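Local atomic coordinates of acetone carboxylase alpha subunit (Xanthobacter autotrophicus Py2, PDB entry 5M45), a protein that belongs to the hydantoinase B/oxoprolinase family and forms the manganese-bearing alpha subunit of an enzyme that assembles from six chains. Residues K25-R30 / A259-A264; G39-L44 / A98-L103; L47-R50 / L56-K59; Q276-A281 / P366-N371. One frame throughout, in Å; residues are numbered along the deposited sequence.

Contact 1: K25-R30 / A259-A264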
loop_
_atom_site.group_PDB
_atom_site.type_symbol
_atom_site.label_atom_id
_atom_site.label_comp_id
_atom_site.label_asym_id
_atom_site.label_seq_id
_atom_site.Cartn_x
_atom_site.Cartn_y
_atom_site.Cartn_z
ATOM N N LYS A 25 -20.879 -19.776 9.165
ATOM C CA LYS A 25 -19.920 -20.860 9.473
ATOM C C LYS A 25 -20.627 -22.186 9.798
ATOM O O LYS A 25 -20.198 -23.228 9.318
ATOM C CB LYS A 25 -18.960 -20.463 10.617
ATOM C CG LYS A 25 -17.903 -21.541 10.907
ATOM C CD LYS A 25 -16.779 -21.052 11.801
ATOM C CE LYS A 25 -15.922 -22.193 12.379
ATOM N NZ LYS A 25 -15.426 -23.102 11.301
ATOM N N GLU A 26 -21.711 -22.141 10.586
ATOM C CA GLU A 26 -22.512 -23.345 10.897
ATOM C C GLU A 26 -23.029 -23.998 9.611
ATOM O O GLU A 26 -22.937 -25.236 9.453
ATOM C CB GLU A 26 -23.691 -23.023 11.829
ATOM C CG GLU A 26 -23.293 -22.844 13.299
ATOM C CD GLU A 26 -24.371 -22.194 14.164
ATOM O OE1 GLU A 26 -25.429 -21.780 13.607
ATOM O OE2 GLU A 26 -24.117 -22.106 15.402
ATOM N N HIS A 27 -23.539 -23.159 8.698
ATOM C CA HIS A 27 -24.093 -23.588 7.428
ATOM C C HIS A 27 -23.028 -24.283 6.546
ATOM O O HIS A 27 -23.194 -25.424 6.116
ATOM C CB HIS A 27 -24.699 -22.364 6.719
ATOM C CG HIS A 27 -25.424 -22.669 5.436
ATOM N ND1 HIS A 27 -26.625 -23.355 5.403
ATOM C CD2 HIS A 27 -25.153 -22.337 4.154
ATOM C CE1 HIS A 27 -27.053 -23.429 4.158
ATOM N NE2 HIS A 27 -26.177 -22.824 3.381
ATOM N N ARG A 28 -21.928 -23.590 6.298
ATOM C CA ARG A 28 -20.834 -24.167 5.503
ATOM C C ARG A 28 -20.254 -25.439 6.144
ATOM O O ARG A 28 -20.060 -26.429 5.456
ATOM C CB ARG A 28 -19.724 -23.150 5.225
ATOM C CG ARG A 28 -18.596 -23.763 4.402
ATOM C CD ARG A 28 -17.631 -22.790 3.802
ATOM N NE ARG A 28 -16.639 -23.503 2.991
ATOM C CZ ARG A 28 -15.449 -23.940 3.416
ATOM N NH1 ARG A 28 -15.032 -23.732 4.668
ATOM N NH2 ARG A 28 -14.656 -24.597 2.579
ATOM N N ASP A 29 -19.995 -25.425 7.453
ATOM C CA ASP A 29 -19.426 -26.611 8.121
ATOM C C ASP A 29 -20.323 -27.870 7.965
ATOM O O ASP A 29 -19.795 -28.979 7.759
ATOM C CB ASP A 29 -19.111 -26.345 9.600
ATOM C CG ASP A 29 -17.896 -25.410 9.815
ATOM O OD1 ASP A 29 -17.150 -25.051 8.875
ATOM O OD2 ASP A 29 -17.683 -24.987 10.964
ATOM N N ARG A 30 -21.652 -27.690 8.055
ATOM C CA ARG A 30 -22.629 -28.783 7.882
ATOM C C ARG A 30 -22.528 -29.344 6.463
ATOM O O ARG A 30 -22.448 -30.555 6.266
ATOM C CB ARG A 30 -24.077 -28.310 8.192
ATOM C CG ARG A 30 -25.158 -29.329 7.834
ATOM C CD ARG A 30 -26.555 -28.980 8.344
ATOM N NE ARG A 30 -27.056 -27.740 7.722
ATOM C CZ ARG A 30 -27.696 -27.645 6.551
ATOM N NH1 ARG A 30 -27.917 -28.680 5.791
ATOM N NH2 ARG A 30 -28.166 -26.463 6.132
ATOM N N ALA A 259 -38.083 -23.395 -4.406
ATOM C CA ALA A 259 -37.481 -23.887 -5.629
ATOM C C ALA A 259 -36.065 -23.306 -5.850
ATOM O O ALA A 259 -35.146 -24.052 -6.220
ATOM C CB ALA A 259 -38.370 -23.581 -6.828
ATOM N N TYR A 260 -35.895 -21.994 -5.646
ATOM C CA TYR A 260 -34.573 -21.375 -5.802
ATOM C C TYR A 260 -33.572 -21.970 -4.807
ATOM O O TYR A 260 -32.429 -22.238 -5.178
ATOM C CB TYR A 260 -34.630 -19.839 -5.621
ATOM C CG TYR A 260 -33.277 -19.192 -5.767
ATOM C CD1 TYR A 260 -32.815 -18.794 -7.020
ATOM C CD2 TYR A 260 -32.434 -19.010 -4.671
ATOM C CE1 TYR A 260 -31.562 -18.236 -7.179
ATOM C CE2 TYR A 260 -31.184 -18.436 -4.823
ATOM C CZ TYR A 260 -30.734 -18.067 -6.078
ATOM O OH TYR A 260 -29.479 -17.514 -6.274
ATOM N N TRP A 261 -34.005 -22.139 -3.564
ATOM C CA TRP A 261 -33.165 -22.705 -2.477
ATOM C C TRP A 261 -32.690 -24.132 -2.809
ATOM O O TRP A 261 -31.512 -24.476 -2.574
ATOM C CB TRP A 261 -33.913 -22.610 -1.139
ATOM C CG TRP A 261 -33.108 -22.884 0.128
ATOM C CD1 TRP A 261 -33.259 -23.935 0.990
ATOM C CD2 TRP A 261 -32.052 -22.078 0.676
ATOM N NE1 TRP A 261 -32.349 -23.833 2.020
ATOM C CE2 TRP A 261 -31.606 -22.704 1.858
ATOM C CE3 TRP A 261 -31.443 -20.891 0.285
ATOM C CZ2 TRP A 261 -30.578 -22.188 2.643
ATOM C CZ3 TRP A 261 -30.417 -20.363 1.075
ATOM C CH2 TRP A 261 -30.012 -21.010 2.247
ATOM N N LYS A 262 -33.556 -24.945 -3.399
ATOM C CA LYS A 262 -33.112 -26.258 -3.918
ATOM C C LYS A 262 -32.079 -26.160 -5.051
ATOM O O LYS A 262 -31.055 -26.848 -4.995
ATOM C CB LYS A 262 -34.291 -27.138 -4.329
ATOM C CG LYS A 262 -35.071 -27.536 -3.077
ATOM C CD LYS A 262 -35.967 -28.728 -3.268
ATOM C CE LYS A 262 -37.269 -28.361 -3.927
ATOM N NZ LYS A 262 -38.486 -28.788 -3.176
ATOM N N PHE A 263 -32.346 -25.304 -6.043
ATOM C CA PHE A 263 -31.445 -25.126 -7.184
ATOM C C PHE A 263 -30.044 -24.687 -6.753
ATOM O O PHE A 263 -29.029 -25.142 -7.325
ATOM C CB PHE A 263 -32.021 -24.082 -8.147
ATOM C CG PHE A 263 -31.254 -23.936 -9.424
ATOM C CD1 PHE A 263 -31.442 -24.825 -10.486
ATOM C CD2 PHE A 263 -30.347 -22.887 -9.596
ATOM C CE1 PHE A 263 -30.739 -24.670 -11.698
ATOM C CE2 PHE A 263 -29.662 -22.727 -10.797
ATOM C CZ PHE A 263 -29.853 -23.610 -11.847
ATOM N N ALA A 264 -29.988 -23.806 -5.746
ATOM C CA ALA A 264 -28.739 -23.219 -5.309
ATOM C C ALA A 264 -27.698 -24.246 -4.780
ATOM O O ALA A 264 -26.506 -23.914 -4.784
ATOM C CB ALA A 264 -28.989 -22.136 -4.276
#
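His27 and Trp261 meet from opposite directions, and their rings make the whole direct contact here: His27 CE1 lies 4.0 Å from Trp261 CZ2. The rings meet obliquely, their planes inclined by 33° and their centroids 6.0 Å apart. The backbones stand well back, with the CA atoms of His27 and Trp261 13.5 Å apart, so only the ends of the two aromatic side chains bridge the helices here. Both rings span the gap because each CG points away from its own backbone N (chi1 -175° for His27, -168° for Trp261). The partners are helix 24-38, near the start of the modelled chain, and the long helix 257-282, joined here far from each other in sequence. Around the pair, Tyr265 serves both sides: its OH is hydrogen-bonded to His27 NE2, and its ring meets that of Trp261 edge-to-face. The other nitrogen of the imidazole, ND1, is bonded to OE1 of Glu22, so the rotation of the His27 ring is fixed from two sides and the carboxylate would be expected to polarise it. Val18 packs on both side chains. Further round helix 24-38, Lys25 NZ reaches the syn lone pair of Asp29 OD2 at 3.0 Å, a salt bridge across one helical turn, and Glu124 gives the same ammonium a second acidic partner.

Contact 2: G39-L44 / A98-L103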
loop_
_atom_site.group_PDB
_atom_site.type_symbol
_atom_site.label_atom_id
_atom_site.label_comp_id
_atom_site.label_asym_id
_atom_site.label_seq_id
_atom_site.Cartn_x
_atom_site.Cartn_y
_atom_site.Cartn_z
ATOM N N GLY A 39 -19.357 -38.342 -0.246
ATOM C CA GLY A 39 -18.800 -38.175 -1.577
ATOM C C GLY A 39 -19.655 -37.382 -2.560
ATOM O O GLY A 39 -19.264 -37.240 -3.708
ATOM N N ARG A 40 -20.794 -36.835 -2.131
ATOM C CA ARG A 40 -21.627 -35.981 -2.988
ATOM C C ARG A 40 -21.705 -34.578 -2.410
ATOM O O ARG A 40 -21.748 -34.447 -1.197
ATOM C CB ARG A 40 -23.023 -36.568 -3.080
ATOM C CG ARG A 40 -23.010 -37.879 -3.858
ATOM C CD ARG A 40 -23.953 -38.843 -3.271
ATOM N NE ARG A 40 -23.865 -40.164 -3.878
ATOM C CZ ARG A 40 -24.402 -40.526 -5.048
ATOM N NH1 ARG A 40 -24.255 -41.793 -5.427
ATOM N NH2 ARG A 40 -25.072 -39.669 -5.854
ATOM N N TYR A 41 -21.729 -33.545 -3.249
ATOM C CA TYR A 41 -21.810 -32.177 -2.715
ATOM C C TYR A 41 -23.053 -32.005 -1.798
ATOM O O TYR A 41 -24.175 -32.361 -2.174
ATOM C CB TYR A 41 -21.834 -31.112 -3.816
ATOM C CG TYR A 41 -21.987 -29.698 -3.272
ATOM C CD1 TYR A 41 -20.896 -29.028 -2.697
ATOM C CD2 TYR A 41 -23.218 -29.048 -3.261
ATOM C CE1 TYR A 41 -21.039 -27.748 -2.168
ATOM C CE2 TYR A 41 -23.355 -27.763 -2.748
ATOM C CZ TYR A 41 -22.272 -27.115 -2.218
ATOM O OH TYR A 41 -22.400 -25.838 -1.729
ATOM N N ALA A 42 -22.802 -31.497 -0.591
ATOM C CA ALA A 42 -23.843 -31.228 0.397
ATOM C C ALA A 42 -24.633 -32.478 0.862
ATOM O O ALA A 42 -25.730 -32.336 1.424
ATOM C CB ALA A 42 -24.809 -30.176 -0.137
ATOM N N GLY A 43 -24.112 -33.682 0.620
ATOM C CA GLY A 43 -24.855 -34.922 0.905
ATOM C C GLY A 43 -26.052 -35.232 0.025
ATOM O O GLY A 43 -26.853 -36.107 0.359
ATOM N N LEU A 44 -26.151 -34.568 -1.127
ATOM C CA LEU A 44 -27.277 -34.744 -2.046
ATOM C C LEU A 44 -27.170 -36.045 -2.842
ATOM O O LEU A 44 -26.582 -36.082 -3.938
ATOM C CB LEU A 44 -27.378 -33.551 -2.995
ATOM C CG LEU A 44 -27.799 -32.229 -2.363
ATOM C CD1 LEU A 44 -27.475 -31.023 -3.244
ATOM C CD2 LEU A 44 -29.284 -32.248 -2.015
ATOM N N ALA A 98 -23.046 -20.602 1.117
ATOM C CA ALA A 98 -21.750 -21.171 1.531
ATOM C C ALA A 98 -20.560 -20.725 0.678
ATOM O O ALA A 98 -19.438 -21.206 0.898
ATOM C CB ALA A 98 -21.829 -22.699 1.554
ATOM N N GLY A 99 -20.781 -19.841 -0.297
ATOM C CA GLY A 99 -19.720 -19.388 -1.205
ATOM C C GLY A 99 -19.348 -20.305 -2.375
ATOM O O GLY A 99 -18.320 -20.102 -3.010
ATOM N N ASP A 100 -20.166 -21.322 -2.654
ATOM C CA ASP A 100 -19.983 -22.156 -3.833
ATOM C C ASP A 100 -20.746 -21.596 -5.051
ATOM O O ASP A 100 -21.907 -21.238 -4.937
ATOM C CB ASP A 100 -20.442 -23.576 -3.532
ATOM C CG ASP A 100 -19.577 -24.244 -2.458
ATOM O OD1 ASP A 100 -18.342 -24.356 -2.727
ATOM O OD2 ASP A 100 -20.107 -24.679 -1.417
ATOM N N SER A 101 -20.089 -21.534 -6.208
ATOM C CA SER A 101 -20.695 -20.949 -7.416
ATOM C C SER A 101 -21.729 -21.887 -8.009
ATOM O O SER A 101 -21.522 -23.117 -8.007
ATOM C CB SER A 101 -19.635 -20.608 -8.475
ATOM O OG SER A 101 -18.994 -21.782 -8.954
ATOM N N LEU A 102 -22.843 -21.313 -8.464
ATOM C CA LEU A 102 -23.909 -22.019 -9.183
ATOM C C LEU A 102 -23.820 -21.834 -10.710
ATOM O O LEU A 102 -24.073 -22.758 -11.453
ATOM C CB LEU A 102 -25.285 -21.409 -8.864
ATOM C CG LEU A 102 -26.160 -21.261 -7.682
ATOM C CD1 LEU A 102 -25.577 -20.455 -6.557
ATOM C CD2 LEU A 102 -27.449 -20.591 -8.189
ATOM N N LEU A 103 -23.607 -20.592 -11.149
ATOM C CA LEU A 103 -23.563 -20.192 -12.573
ATOM C C LEU A 103 -22.604 -18.999 -12.736
ATOM O O LEU A 103 -22.404 -18.182 -11.793
ATOM C CB LEU A 103 -24.958 -19.748 -13.047
ATOM C CG LEU A 103 -26.024 -20.847 -13.112
ATOM C CD1 LEU A 103 -27.416 -20.335 -13.323
ATOM C CD2 LEU A 103 -25.734 -21.839 -14.229
#
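Tyr41 and Asp100 make a buried, purely side-chain hydrogen bond between the loop that follows helix 24-38 and a beta-hairpin at the margin of the seven-stranded antiparallel sheet. Strand 101-104 is an outermost strand of that sheet within the chain; it pairs with strand 90-95, and Asp100 ends the connection between them, just after Gly99 with its positive phi. Across the contact, Tyr41 sits on a tight bend: Gly43 N bonds to Arg40 O at 3.1 Å, closing a type II turn with Tyr41 and Ala42 at its corners. From there the phenol reaches out towards the hairpin, CG anti to the backbone N (chi1 177°). Asn96, in the same hairpin connection, ties the pair together, its ND2 bonding to Tyr41 OH and its OD1 to the backbone N of Asp100. The second carboxylate oxygen, OD1, forms a salt bridge with Lys120 and accepts a hydrogen bond from Tyr376. Both of these residues line the pocket of the bound 3,6,9,12,15-pentaoxaheptadecan-1-ol, and the Asp100 side chain itself comes within about 4 Å of that ligand. The negative charge of Asp100 is thus probably balanced by Lys120 at OD1, while OD2 takes the phenol. Ring and carboxylate planes are almost perpendicular, 89° apart, and Tyr41 OH donates to Asp100 OD2 over a short 2.6 Å, arriving from 37° above the carboxylate plane.

Contact 3: L47-R50 / L56-K59. With ACT (acetate ion), chain O.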
loop_
_atom_site.group_PDB
_atom_site.type_symbol
_atom_site.label_atom_id
_atom_site.label_comp_id
_atom_site.label_asym_id
_atom_site.label_seq_id
_atom_site.Cartn_x
_atom_site.Cartn_y
_atom_site.Cartn_z
ATOM N N LEU A 47 -31.293 -35.497 -6.507
ATOM C CA LEU A 47 -31.563 -34.095 -6.850
ATOM C C LEU A 47 -33.076 -33.892 -7.103
ATOM O O LEU A 47 -33.531 -34.042 -8.244
ATOM C CB LEU A 47 -30.729 -33.713 -8.074
ATOM C CG LEU A 47 -29.207 -33.925 -7.935
ATOM C CD1 LEU A 47 -28.482 -33.383 -9.161
ATOM C CD2 LEU A 47 -28.675 -33.212 -6.722
ATOM N N GLU A 48 -33.844 -33.565 -6.041
ATOM C CA GLU A 48 -35.326 -33.578 -6.130
ATOM C C GLU A 48 -35.876 -32.618 -7.185
ATOM O O GLU A 48 -36.757 -32.998 -7.935
ATOM C CB GLU A 48 -35.999 -33.270 -4.790
ATOM C CG GLU A 48 -35.934 -34.317 -3.713
ATOM C CD GLU A 48 -36.611 -33.850 -2.396
ATOM O OE1 GLU A 48 -37.559 -32.962 -2.358
ATOM O OE2 GLU A 48 -36.135 -34.377 -1.357
ATOM N N LEU A 49 -35.400 -31.375 -7.199
ATOM C CA LEU A 49 -35.891 -30.415 -8.172
ATOM C C LEU A 49 -35.576 -30.894 -9.610
ATOM O O LEU A 49 -36.471 -30.954 -10.450
ATOM C CB LEU A 49 -35.346 -29.008 -7.931
ATOM C CG LEU A 49 -35.978 -27.903 -8.795
ATOM C CD1 LEU A 49 -37.369 -27.575 -8.295
ATOM C CD2 LEU A 49 -35.147 -26.619 -8.786
ATOM N N ARG A 50 -34.321 -31.263 -9.850
ATOM C CA ARG A 50 -33.938 -31.720 -11.176
ATOM C C ARG A 50 -34.722 -32.947 -11.665
ATOM O O ARG A 50 -35.166 -32.969 -12.819
ATOM C CB ARG A 50 -32.458 -32.034 -11.236
ATOM C CG ARG A 50 -32.060 -32.375 -12.647
ATOM C CD ARG A 50 -30.606 -32.214 -12.831
ATOM N NE ARG A 50 -29.850 -33.433 -12.631
ATOM C CZ ARG A 50 -29.326 -34.199 -13.587
ATOM N NH1 ARG A 50 -29.562 -33.971 -14.873
ATOM N NH2 ARG A 50 -28.585 -35.242 -13.232
ATOM N N LEU A 56 -39.175 -26.735 -14.345
ATOM C CA LEU A 56 -38.768 -25.632 -13.460
ATOM C C LEU A 56 -37.258 -25.520 -13.255
ATOM O O LEU A 56 -36.708 -24.410 -13.212
ATOM C CB LEU A 56 -39.518 -25.727 -12.123
ATOM C CG LEU A 56 -39.275 -24.582 -11.140
ATOM C CD1 LEU A 56 -39.625 -23.228 -11.782
ATOM C CD2 LEU A 56 -40.146 -24.774 -9.910
ATOM N N TYR A 57 -36.574 -26.654 -13.114
ATOM C CA TYR A 57 -35.095 -26.664 -13.029
ATOM C C TYR A 57 -34.456 -25.949 -14.237
ATOM O O TYR A 57 -33.577 -25.093 -14.066
ATOM C CB TYR A 57 -34.577 -28.099 -12.921
ATOM C CG TYR A 57 -33.108 -28.229 -12.590
ATOM C CD1 TYR A 57 -32.163 -28.332 -13.605
ATOM C CD2 TYR A 57 -32.667 -28.336 -11.283
ATOM C CE1 TYR A 57 -30.818 -28.493 -13.315
ATOM C CE2 TYR A 57 -31.306 -28.487 -10.968
ATOM C CZ TYR A 57 -30.394 -28.564 -11.989
ATOM O OH TYR A 57 -29.071 -28.744 -11.716
ATOM N N ASN A 58 -34.939 -26.294 -15.437
ATOM C CA ASN A 58 -34.440 -25.717 -16.687
ATOM C C ASN A 58 -34.784 -24.224 -16.805
ATOM O O ASN A 58 -33.977 -23.449 -17.330
ATOM C CB ASN A 58 -35.001 -26.466 -17.916
ATOM C CG ASN A 58 -34.499 -25.884 -19.233
ATOM O OD1 ASN A 58 -35.242 -25.255 -20.004
ATOM N ND2 ASN A 58 -33.223 -26.066 -19.488
ATOM N N LYS A 59 -35.962 -23.828 -16.317
ATOM C CA LYS A 59 -36.342 -22.436 -16.370
ATOM C C LYS A 59 -35.435 -21.548 -15.489
ATOM O O LYS A 59 -35.039 -20.448 -15.900
ATOM C CB LYS A 59 -37.819 -22.246 -15.995
ATOM C CG LYS A 59 -38.244 -20.779 -16.058
ATOM C CD LYS A 59 -39.745 -20.560 -16.244
ATOM C CE LYS A 59 -40.596 -21.039 -15.099
ATOM N NZ LYS A 59 -41.726 -20.008 -14.893
HETATM C C ACT O . -41.966 -29.649 -13.855
HETATM O O ACT O . -41.259 -30.346 -14.638
HETATM O OXT ACT O . -41.554 -28.595 -13.297
HETATM C CH3 ACT O . -43.381 -30.110 -13.606
#
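The junction where short helix 48-52 is followed, after one residue, by helix 54-75 is packed shut by Leu49 and Arg50 against Leu56 and Tyr57. Arg50 lays its aliphatic part over one face of the Tyr57 ring: CB sits 3.8 Å from the ring centroid, only 18° off the normal, a well-aimed CH-pi contact. Further along the side chain, Arg50 CD passes 3.8 Å from Tyr57 CZ, and the bend at chi3 (94°) then turns the guanidinium to a steep slant against the ring. Leu49 fills in beside them, with CD2 3.9 Å from Tyr57 CD2 and CD1 4.3 Å from Leu56 CD2. Helix 257-282 backs this corner. Its Glu266 accepts the backbone N-H groups of Leu49 and Arg50, one on each carboxylate oxygen, and so holds the first N-H groups of helix 48-52. Its His270 binds the Tyr57 hydroxyl, while Phe263 meets the Tyr57 ring edge-to-face; between them they fix the ring that carries Arg50. The first turn of helix 54-75 holds an acetate ion, probably from the crystallisation liquor: Leu56 N donates to its OXT at 3.2 Å, and Ile55 N also bonds to the ion.

Contact 4: Q276-A281 / P366-N371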
loop_
_atom_site.group_PDB
_atom_site.type_symbol
_atom_site.label_atom_id
_atom_site.label_comp_id
_atom_site.label_asym_id
_atom_site.label_seq_id
_atom_site.Cartn_x
_atom_site.Cartn_y
_atom_site.Cartn_z
ATOM N N GLN A 276 -17.572 -36.265 -13.593
ATOM C CA GLN A 276 -17.386 -37.711 -13.430
ATOM C C GLN A 276 -17.812 -38.493 -14.708
ATOM O O GLN A 276 -17.087 -39.372 -15.191
ATOM C CB GLN A 276 -18.139 -38.181 -12.199
ATOM C CG GLN A 276 -17.933 -39.638 -11.845
ATOM C CD GLN A 276 -18.840 -40.074 -10.690
ATOM O OE1 GLN A 276 -20.018 -39.652 -10.540
ATOM N NE2 GLN A 276 -18.302 -40.895 -9.855
ATOM N N ALA A 277 -18.957 -38.121 -15.260
ATOM C CA ALA A 277 -19.469 -38.771 -16.463
ATOM C C ALA A 277 -18.582 -38.505 -17.676
ATOM O O ALA A 277 -18.322 -39.411 -18.459
ATOM C CB ALA A 277 -20.915 -38.339 -16.758
ATOM N N ARG A 278 -18.105 -37.258 -17.813
ATOM C CA ARG A 278 -17.228 -36.895 -18.927
ATOM C C ARG A 278 -15.863 -37.603 -18.858
ATOM O O ARG A 278 -15.346 -38.060 -19.886
ATOM C CB ARG A 278 -17.126 -35.376 -19.072
ATOM C CG ARG A 278 -18.373 -34.772 -19.738
ATOM C CD ARG A 278 -18.202 -34.930 -21.228
ATOM N NE ARG A 278 -19.326 -34.493 -22.038
ATOM C CZ ARG A 278 -19.259 -34.366 -23.384
ATOM N NH1 ARG A 278 -18.092 -34.570 -24.094
ATOM N NH2 ARG A 278 -20.331 -33.925 -24.025
ATOM N N ILE A 279 -15.318 -37.734 -17.650
ATOM C CA ILE A 279 -14.083 -38.489 -17.444
ATOM C C ILE A 279 -14.256 -39.945 -17.899
ATOM O O ILE A 279 -13.426 -40.455 -18.633
ATOM C CB ILE A 279 -13.576 -38.387 -15.995
ATOM C CG1 ILE A 279 -13.002 -36.986 -15.787
ATOM C CG2 ILE A 279 -12.499 -39.436 -15.708
ATOM C CD1 ILE A 279 -12.594 -36.721 -14.349
ATOM N N LYS A 280 -15.357 -40.577 -17.503
ATOM C CA LYS A 280 -15.590 -41.987 -17.901
ATOM C C LYS A 280 -15.947 -42.165 -19.373
ATOM O O LYS A 280 -15.698 -43.228 -19.923
ATOM C CB LYS A 280 -16.671 -42.626 -17.042
ATOM C CG LYS A 280 -16.329 -42.635 -15.564
ATOM C CD LYS A 280 -16.823 -43.836 -14.820
ATOM C CE LYS A 280 -18.272 -43.762 -14.497
ATOM N NZ LYS A 280 -18.539 -44.903 -13.574
ATOM N N ALA A 281 -16.509 -41.135 -20.006
ATOM C CA ALA A 281 -16.840 -41.185 -21.443
ATOM C C ALA A 281 -15.643 -40.899 -22.383
ATOM O O ALA A 281 -15.627 -41.425 -23.506
ATOM C CB ALA A 281 -18.000 -40.235 -21.758
ATOM N N PRO A 366 -17.026 -28.442 -21.224
ATOM C CA PRO A 366 -17.661 -27.237 -21.829
ATOM C C PRO A 366 -19.191 -27.286 -22.013
ATOM O O PRO A 366 -19.831 -26.229 -22.040
ATOM C CB PRO A 366 -16.953 -27.082 -23.184
ATOM C CG PRO A 366 -16.363 -28.423 -23.484
ATOM C CD PRO A 366 -16.067 -29.078 -22.142
ATOM N N SER A 367 -19.774 -28.471 -22.125
ATOM C CA SER A 367 -21.251 -28.564 -22.229
ATOM C C SER A 367 -21.953 -29.102 -20.962
ATOM O O SER A 367 -23.133 -29.431 -21.017
ATOM C CB SER A 367 -21.674 -29.331 -23.520
ATOM O OG SER A 367 -21.174 -30.611 -23.466
ATOM N N GLU A 368 -21.260 -29.122 -19.820
ATOM C CA GLU A 368 -21.881 -29.434 -18.542
ATOM C C GLU A 368 -22.112 -28.138 -17.757
ATOM O O GLU A 368 -21.874 -27.019 -18.257
ATOM C CB GLU A 368 -21.006 -30.396 -17.731
ATOM C CG GLU A 368 -20.404 -31.578 -18.484
ATOM C CD GLU A 368 -21.377 -32.387 -19.284
ATOM O OE1 GLU A 368 -22.355 -32.876 -18.709
ATOM O OE2 GLU A 368 -21.102 -32.571 -20.513
ATOM N N MET A 369 -22.580 -28.271 -16.525
ATOM C CA MET A 369 -22.707 -27.105 -15.633
ATOM C C MET A 369 -21.311 -26.548 -15.353
ATOM O O MET A 369 -20.400 -27.293 -14.930
ATOM C CB MET A 369 -23.386 -27.474 -14.314
ATOM C CG MET A 369 -24.841 -27.944 -14.409
ATOM S SD MET A 369 -25.926 -26.598 -14.946
ATOM C CE MET A 369 -26.180 -25.750 -13.402
ATOM N N ILE A 370 -21.141 -25.241 -15.578
ATOM C CA ILE A 370 -19.862 -24.551 -15.351
ATOM C C ILE A 370 -19.992 -23.808 -13.991
ATOM O O ILE A 370 -20.544 -22.696 -13.911
ATOM C CB ILE A 370 -19.566 -23.577 -16.501
ATOM C CG1 ILE A 370 -19.615 -24.290 -17.865
ATOM C CG2 ILE A 370 -18.255 -22.833 -16.285
ATOM C CD1 ILE A 370 -18.599 -25.364 -18.051
ATOM N N ASN A 371 -19.500 -24.472 -12.941
ATOM C CA ASN A 371 -19.573 -24.003 -11.573
ATOM C C ASN A 371 -18.581 -24.804 -10.697
ATOM O O ASN A 371 -17.765 -25.553 -11.245
ATOM C CB ASN A 371 -21.027 -24.028 -11.061
ATOM C CG ASN A 371 -21.639 -25.430 -11.006
ATOM O OD1 ASN A 371 -20.938 -26.433 -10.873
ATOM N ND2 ASN A 371 -22.969 -25.500 -11.079
HETATM O O HOH W 1 -22.244 -33.711 -22.292
#
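Glu368 OE2 takes the charged end of Arg278 on one atom: Arg278 NE donates to it at 3.0 Å in a salt bridge. The bond is bent, with an N-H...O angle of 138°, and the donor approaches from 45° above the carboxylate plane. Guanidinium and carboxylate planes are 52° apart, so the two groups cross instead of pairing side by side in a bidentate bridge. Both side chains fold back to meet, each bending at chi2. A water lies in the guanidinium plane at its edge and accepts from Arg278 NH2 at 2.6 Å; its separation from Glu368 OE2 is too short to be relied on. Ser367 OG stands 3.5 Å from Arg278 NH2, but at a poor angle for a hydrogen bond. The bridge ties the C-terminal part of helix 257-282 to the loop ahead of helix 373-376, where Asn371 OD1 caps the backbone N of Gly373. Neighbouring subunits pack on both segments, one of them laying its backbone against Arg278. A single bent and tilted bond across a surface contact suggests charge pairing of modest strength that tolerates some change in orientation.

Helix 257-282 is the common thread: it supplies a segment to contact 1 near its start and to contact 4 near its end, and between them backs contacts 2 and 3. Contacts 1 and 2 lie closest, centres about 8 Å apart, both reached from helix 24-38 or the loop after it; contact 3 is about 16 Å from contact 1, and contact 4 about 23 Å. Along the chain, 47-50/56-59 falls between the segments of contact 2, which falls between those of contact 1, while contact 4 follows them. Asn371 ND2 probably bonds to Leu102 O, joining contacts 2 and 4. The N-terminal helices are thus gathered onto one long helix beside the sheet edge and ligand pocket.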